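Local coordinates for ribosome inactivating type 1 protein (Iris hollandica, PDB 3MVG) that is a plant type 1 ribosome-inactivating protein, a single-chain member of a family combining a mixed beta sheet with a largely helical body, at residues I126-T131 and Y185-P190; T206-Q209 and R215-Q218. One frame throughout, in Å; residues are numbered along the deposited sequence. Where two conformers were deposited one is given.

How the interactions relate
Followed from the N terminus, the chain first builds the mixed sheet and then enters its helical part, where interaction 1 opens at the start of helix 126-138. The 53 residues that follow, most of them helical, return the chain to 185-190, and water-mediated bonds and one aromatic contact close this long loop. Interaction 2 begins only afterwards, so the two follow in series and neither nest nor cross. It closes a short loop of five residues, tying helix 201-210 to the first strand of the antiparallel hairpin in the C-terminal part of the chain. The contacts lie on opposite sides of the chain's centre, their own centres about 34 Å apart and their nearest atoms about 21 Å apart.

Interaction 1: residues I126-T131 and Y185-P190; sequences INPLAT and YDNFRP
Ile126 lays its CG2 methyl over one face of the Tyr185 ring, toward the rim, in a CH-pi contact 4.1 Å from the ring centroid and 14° off its normal. With CG1 beside the backbone N and CG2 anti to it, the CG2 branch is the one over the face. Ile126 CB adds an apolar contact with Tyr185 CD2 at 3.6 Å. The amide oxygen of Asn187 abuts the proline ring, OD1 lying 3.1 Å from Pro128 CD.

The polar part runs through water. Two amides of the first helical turn donate to separate waters, one 2.9 Å from Ile126 N and the other 2.9 Å from Asn127 N. The former donates to Asp186 O, also 2.9 Å away; the latter donates to Asn187 OD1 at 2.7 Å and weakly to Tyr185 O. Another water gives Tyr185 O a bond of 2.6 Å and weakly accepts from Asn127 ND2. Solvent thus joins the start of the helix to the loop.

Tyr185 OH is bonded to Thr11 O. Ile126 and Tyr185 both pack on Ile176 of strand 176-177, Pro128 rests on Val154 of helix 146-164, and the loop after strand 184-185 continues to helix 192-199.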
loop_
_atom_site.group_PDB
_atom_site.type_symbol
_atom_site.label_atom_id
_atom_site.label_comp_id
_atom_site.label_asym_id
_atom_site.label_seq_id
_atom_site.Cartn_x
_atom_site.Cartn_y
_atom_site.Cartn_z
ATOM N N ILE A 126 -13.669 -7.546 -1.691
ATOM C CA ILE A 126 -14.000 -8.185 -2.959
ATOM C C ILE A 126 -15.422 -8.753 -2.980
ATOM O O ILE A 126 -16.102 -8.647 -3.994
ATOM C CB ILE A 126 -12.894 -9.195 -3.386
ATOM C CG1 ILE A 126 -11.536 -8.484 -3.518
ATOM C CG2 ILE A 126 -13.272 -9.965 -4.664
ATOM C CD1 ILE A 126 -11.511 -7.278 -4.456
ATOM N N ASN A 127 -15.893 -9.316 -1.873
ATOM C CA ASN A 127 -17.283 -9.765 -1.851
ATOM C C ASN A 127 -18.289 -8.608 -1.976
ATOM O O ASN A 127 -19.204 -8.699 -2.783
ATOM C CB ASN A 127 -17.579 -10.681 -0.662
ATOM C CG ASN A 127 -17.111 -12.104 -0.895
ATOM O OD1 ASN A 127 -17.476 -12.732 -1.890
ATOM N ND2 ASN A 127 -16.305 -12.621 0.026
ATOM N N PRO A 128 -18.101 -7.502 -1.219
ATOM C CA PRO A 128 -18.966 -6.330 -1.461
ATOM C C PRO A 128 -18.888 -5.809 -2.885
ATOM O O PRO A 128 -19.903 -5.402 -3.442
ATOM C CB PRO A 128 -18.452 -5.303 -0.449
ATOM C CG PRO A 128 -17.988 -6.152 0.691
ATOM C CD PRO A 128 -17.365 -7.374 0.055
ATOM N N LEU A 129 -17.696 -5.840 -3.476
ATOM C CA LEU A 129 -17.509 -5.407 -4.859
ATOM C C LEU A 129 -18.354 -6.270 -5.812
ATOM O O LEU A 129 -19.092 -5.749 -6.650
ATOM C CB LEU A 129 -16.021 -5.460 -5.228
ATOM C CG LEU A 129 -15.510 -4.527 -6.327
ATOM C CD1 LEU A 129 -13.989 -4.506 -6.357
ATOM C CD2 LEU A 129 -16.057 -4.921 -7.684
ATOM N N ALA A 130 -18.255 -7.590 -5.658
ATOM C CA ALA A 130 -19.050 -8.528 -6.462
ATOM C C ALA A 130 -20.548 -8.313 -6.262
ATOM O O ALA A 130 -21.303 -8.266 -7.231
ATOM C CB ALA A 130 -18.670 -9.963 -6.138
ATOM N N THR A 131 -20.967 -8.141 -5.016
ATOM C CA THR A 131 -22.378 -7.929 -4.717
ATOM C C THR A 131 -22.900 -6.634 -5.345
ATOM O O THR A 131 -24.013 -6.596 -5.877
ATOM C CB THR A 131 -22.603 -7.952 -3.209
ATOM O OG1 THR A 131 -22.300 -9.269 -2.736
ATOM C CG2 THR A 131 -24.048 -7.602 -2.854
ATOM N N TYR A 185 -11.186 -13.449 1.141
ATOM C CA TYR A 185 -11.424 -12.018 0.958
ATOM C C TYR A 185 -12.083 -11.410 2.177
ATOM O O TYR A 185 -13.273 -11.626 2.423
ATOM C CB TYR A 185 -12.317 -11.793 -0.264
ATOM C CG TYR A 185 -11.728 -12.345 -1.531
ATOM C CD1 TYR A 185 -12.204 -13.537 -2.084
ATOM C CD2 TYR A 185 -10.666 -11.700 -2.164
ATOM C CE1 TYR A 185 -11.650 -14.060 -3.236
ATOM C CE2 TYR A 185 -10.107 -12.207 -3.316
ATOM C CZ TYR A 185 -10.599 -13.395 -3.847
ATOM O OH TYR A 185 -10.051 -13.913 -4.991
ATOM N N ASP A 186 -11.321 -10.647 2.943
ATOM C CA ASP A 186 -11.837 -10.036 4.159
ATOM C C ASP A 186 -12.392 -8.645 3.880
ATOM O O ASP A 186 -12.062 -8.027 2.869
ATOM C CB ASP A 186 -10.734 -9.942 5.214
ATOM C CG ASP A 186 -10.233 -11.300 5.669
ATOM O OD1 ASP A 186 -10.960 -12.310 5.540
ATOM O OD2 ASP A 186 -9.088 -11.354 6.173
ATOM N N ASN A 187 -13.222 -8.161 4.794
ATOM C CA ASN A 187 -13.859 -6.863 4.677
ATOM C C ASN A 187 -13.347 -5.881 5.701
ATOM O O ASN A 187 -12.872 -6.279 6.768
ATOM C CB ASN A 187 -15.365 -7.016 4.852
ATOM C CG ASN A 187 -16.012 -7.716 3.686
ATOM O OD1 ASN A 187 -15.543 -7.624 2.557
ATOM N ND2 ASN A 187 -17.104 -8.414 3.954
ATOM N N PHE A 188 -13.437 -4.601 5.366
ATOM C CA PHE A 188 -13.247 -3.530 6.337
ATOM C C PHE A 188 -14.311 -2.479 6.053
ATOM O O PHE A 188 -14.937 -2.488 4.989
ATOM C CB PHE A 188 -11.824 -2.945 6.257
ATOM C CG PHE A 188 -11.571 -2.105 5.030
ATOM C CD1 PHE A 188 -11.182 -2.703 3.841
ATOM C CD2 PHE A 188 -11.710 -0.718 5.069
ATOM C CE1 PHE A 188 -10.952 -1.935 2.698
ATOM C CE2 PHE A 188 -11.481 0.054 3.937
ATOM C CZ PHE A 188 -11.106 -0.554 2.750
ATOM N N ARG A 189 -14.525 -1.584 7.009
ATOM C CA ARG A 189 -15.368 -0.419 6.790
ATOM C C ARG A 189 -14.488 0.815 6.887
ATOM O O ARG A 189 -13.618 0.875 7.765
ATOM C CB ARG A 189 -16.504 -0.368 7.803
ATOM C CG ARG A 189 -17.510 -1.468 7.569
ATOM C CD ARG A 189 -18.542 -1.542 8.663
ATOM N NE ARG A 189 -19.602 -2.478 8.299
ATOM C CZ ARG A 189 -20.774 -2.571 8.920
ATOM N NH1 ARG A 189 -21.056 -1.772 9.944
ATOM N NH2 ARG A 189 -21.669 -3.453 8.502
ATOM N N PRO A 190 -14.684 1.792 5.982
ATOM C CA PRO A 190 -13.780 2.937 5.955
ATOM C C PRO A 190 -13.865 3.730 7.244
ATOM O O PRO A 190 -14.960 4.006 7.737
ATOM C CB PRO A 190 -14.274 3.757 4.762
ATOM C CG PRO A 190 -15.700 3.385 4.613
ATOM C CD PRO A 190 -15.767 1.930 4.990
HETATM O O HOH W 1 -11.639 -8.528 0.062
HETATM O O HOH W 2 -14.775 -9.492 0.799
HETATM O O HOH W 3 -17.610 -11.329 2.863
HETATM O O HOH W 4 -15.470 -12.821 2.952
#

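Interaction 2: residues T206-Q209 and R215-Q218; sequences TEVQ and RFLQ
Glu207 covers Phe216 with the aliphatic root of its side chain, in a compact helix-loop-strand unit where helix 201-210 passes through a short connection into an antiparallel beta hairpin, strands 215-223 and 229-234. The two ends of this one acidic residue show how a single side chain can serve both the packed and the wet side of a contact.

The packed side is carbon against ring. Glu207 CB sits 3.5 Å from the centroid of the Phe216 ring, just 5° off its normal, so that this CH-pi contact falls over the middle of the face. The CB of Val208 points away from the strand, and its flank touches the ring, CG2 lying 4.0 Å from Phe216 CE1. Leu204 of the same helix, Ile232 of the partner strand, and Val235 and Ala238 of helix 235-240 also pack against Phe216, so the ring joins helix, hairpin and the helix that follows.

On the looser side the chain turns a corner at Leu217 and Gln218, both exposed. A bend at chi2 of Glu207 carries the carboxylate out beyond the ring to this corner, where Gln218 N donates to Glu207 OE1 over 3.0 Å with an angle of 156° at the hydrogen. The approach is from above the carboxylate plane, 49° out of it. The other oxygen, OE2, lies against Gln218 CB at 3.6 Å.

One water bridges the helix and the corner. It donates to Glu207 O at 2.8 Å and accepts from Leu217 N at 2.8 Å. With its remaining hydrogen it reaches Glu207 OE1 at 2.7 Å, giving that oxygen a second donor beside Gln218 N.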
loop_
_atom_site.group_PDB
_atom_site.type_symbol
_atom_site.label_atom_id
_atom_site.label_comp_id
_atom_site.label_asym_id
_atom_site.label_seq_id
_atom_site.Cartn_x
_atom_site.Cartn_y
_atom_site.Cartn_z
ATOM N N THR A 206 -4.841 20.554 -5.246
ATOM C CA THR A 206 -4.520 21.966 -5.444
ATOM C C THR A 206 -3.227 22.358 -4.728
ATOM O O THR A 206 -2.356 23.009 -5.330
ATOM C CB THR A 206 -5.703 22.837 -5.024
ATOM O OG1 THR A 206 -6.780 22.587 -5.928
ATOM C CG2 THR A 206 -5.341 24.329 -5.060
ATOM N N GLU A 207 -3.066 21.924 -3.482
ATOM C CA GLU A 207 -1.852 22.253 -2.738
ATOM C C GLU A 207 -0.606 21.686 -3.413
ATOM O O GLU A 207 0.435 22.344 -3.459
ATOM C CB GLU A 207 -1.937 21.801 -1.278
ATOM C CG GLU A 207 -2.962 22.574 -0.423
ATOM C CD GLU A 207 -2.750 24.081 -0.429
ATOM O OE1 GLU A 207 -1.589 24.530 -0.319
ATOM O OE2 GLU A 207 -3.753 24.813 -0.534
ATOM N N VAL A 208 -0.704 20.484 -3.974
ATOM C CA VAL A 208 0.428 19.931 -4.714
ATOM C C VAL A 208 0.795 20.825 -5.908
ATOM O O VAL A 208 1.980 21.085 -6.153
ATOM C CB VAL A 208 0.184 18.463 -5.135
ATOM C CG1 VAL A 208 1.235 17.990 -6.148
ATOM C CG2 VAL A 208 0.178 17.570 -3.919
ATOM N N GLN A 209 -0.218 21.297 -6.627
ATOM C CA GLN A 209 0.012 22.123 -7.817
ATOM C C GLN A 209 0.539 23.527 -7.505
ATOM O O GLN A 209 1.251 24.108 -8.326
ATOM C CB GLN A 209 -1.233 22.181 -8.705
ATOM C CG GLN A 209 -1.470 20.873 -9.445
ATOM C CD GLN A 209 -2.876 20.740 -9.956
ATOM O OE1 GLN A 209 -3.208 21.219 -11.037
ATOM N NE2 GLN A 209 -3.723 20.080 -9.176
ATOM N N ARG A 215 6.807 22.725 -0.738
ATOM C CA ARG A 215 6.093 23.076 0.494
ATOM C C ARG A 215 4.716 23.647 0.193
ATOM O O ARG A 215 4.567 24.521 -0.662
ATOM C CB ARG A 215 6.895 24.081 1.338
ATOM C CG ARG A 215 8.270 23.586 1.821
ATOM C CD ARG A 215 8.169 22.500 2.890
ATOM N NE ARG A 215 7.479 22.961 4.097
ATOM C CZ ARG A 215 7.119 22.176 5.111
ATOM N NH1 ARG A 215 7.377 20.872 5.084
ATOM N NH2 ARG A 215 6.496 22.699 6.158
ATOM N N PHE A 216 3.704 23.153 0.899
ATOM C CA PHE A 216 2.335 23.634 0.714
ATOM C C PHE A 216 2.190 25.081 1.177
ATOM O O PHE A 216 2.687 25.452 2.244
ATOM C CB PHE A 216 1.360 22.794 1.544
ATOM C CG PHE A 216 1.007 21.449 0.949
ATOM C CD1 PHE A 216 1.632 20.954 -0.198
ATOM C CD2 PHE A 216 0.049 20.659 1.581
ATOM C CE1 PHE A 216 1.277 19.700 -0.714
ATOM C CE2 PHE A 216 -0.307 19.413 1.077
ATOM C CZ PHE A 216 0.303 18.934 -0.067
ATOM N N LEU A 217 1.480 25.881 0.394
ATOM C CA LEU A 217 1.098 27.226 0.829
ATOM C C LEU A 217 0.139 27.162 2.018
ATOM O O LEU A 217 0.210 27.992 2.931
ATOM C CB LEU A 217 0.466 28.011 -0.319
ATOM C CG LEU A 217 1.236 28.173 -1.636
ATOM C CD1 LEU A 217 0.398 28.980 -2.620
ATOM C CD2 LEU A 217 2.612 28.812 -1.440
ATOM N N GLN A 218 -0.755 26.175 2.001
ATOM C CA GLN A 218 -1.724 25.970 3.069
ATOM C C GLN A 218 -1.695 24.511 3.517
ATOM O O GLN A 218 -2.275 23.640 2.856
ATOM C CB GLN A 218 -3.134 26.365 2.610
ATOM C CG GLN A 218 -3.323 27.852 2.325
ATOM C CD GLN A 218 -3.098 28.738 3.544
ATOM O OE1 GLN A 218 -3.424 28.366 4.677
ATOM N NE2 GLN A 218 -2.546 29.925 3.311
HETATM O O HOH W 5 0.520 24.713 -1.975
#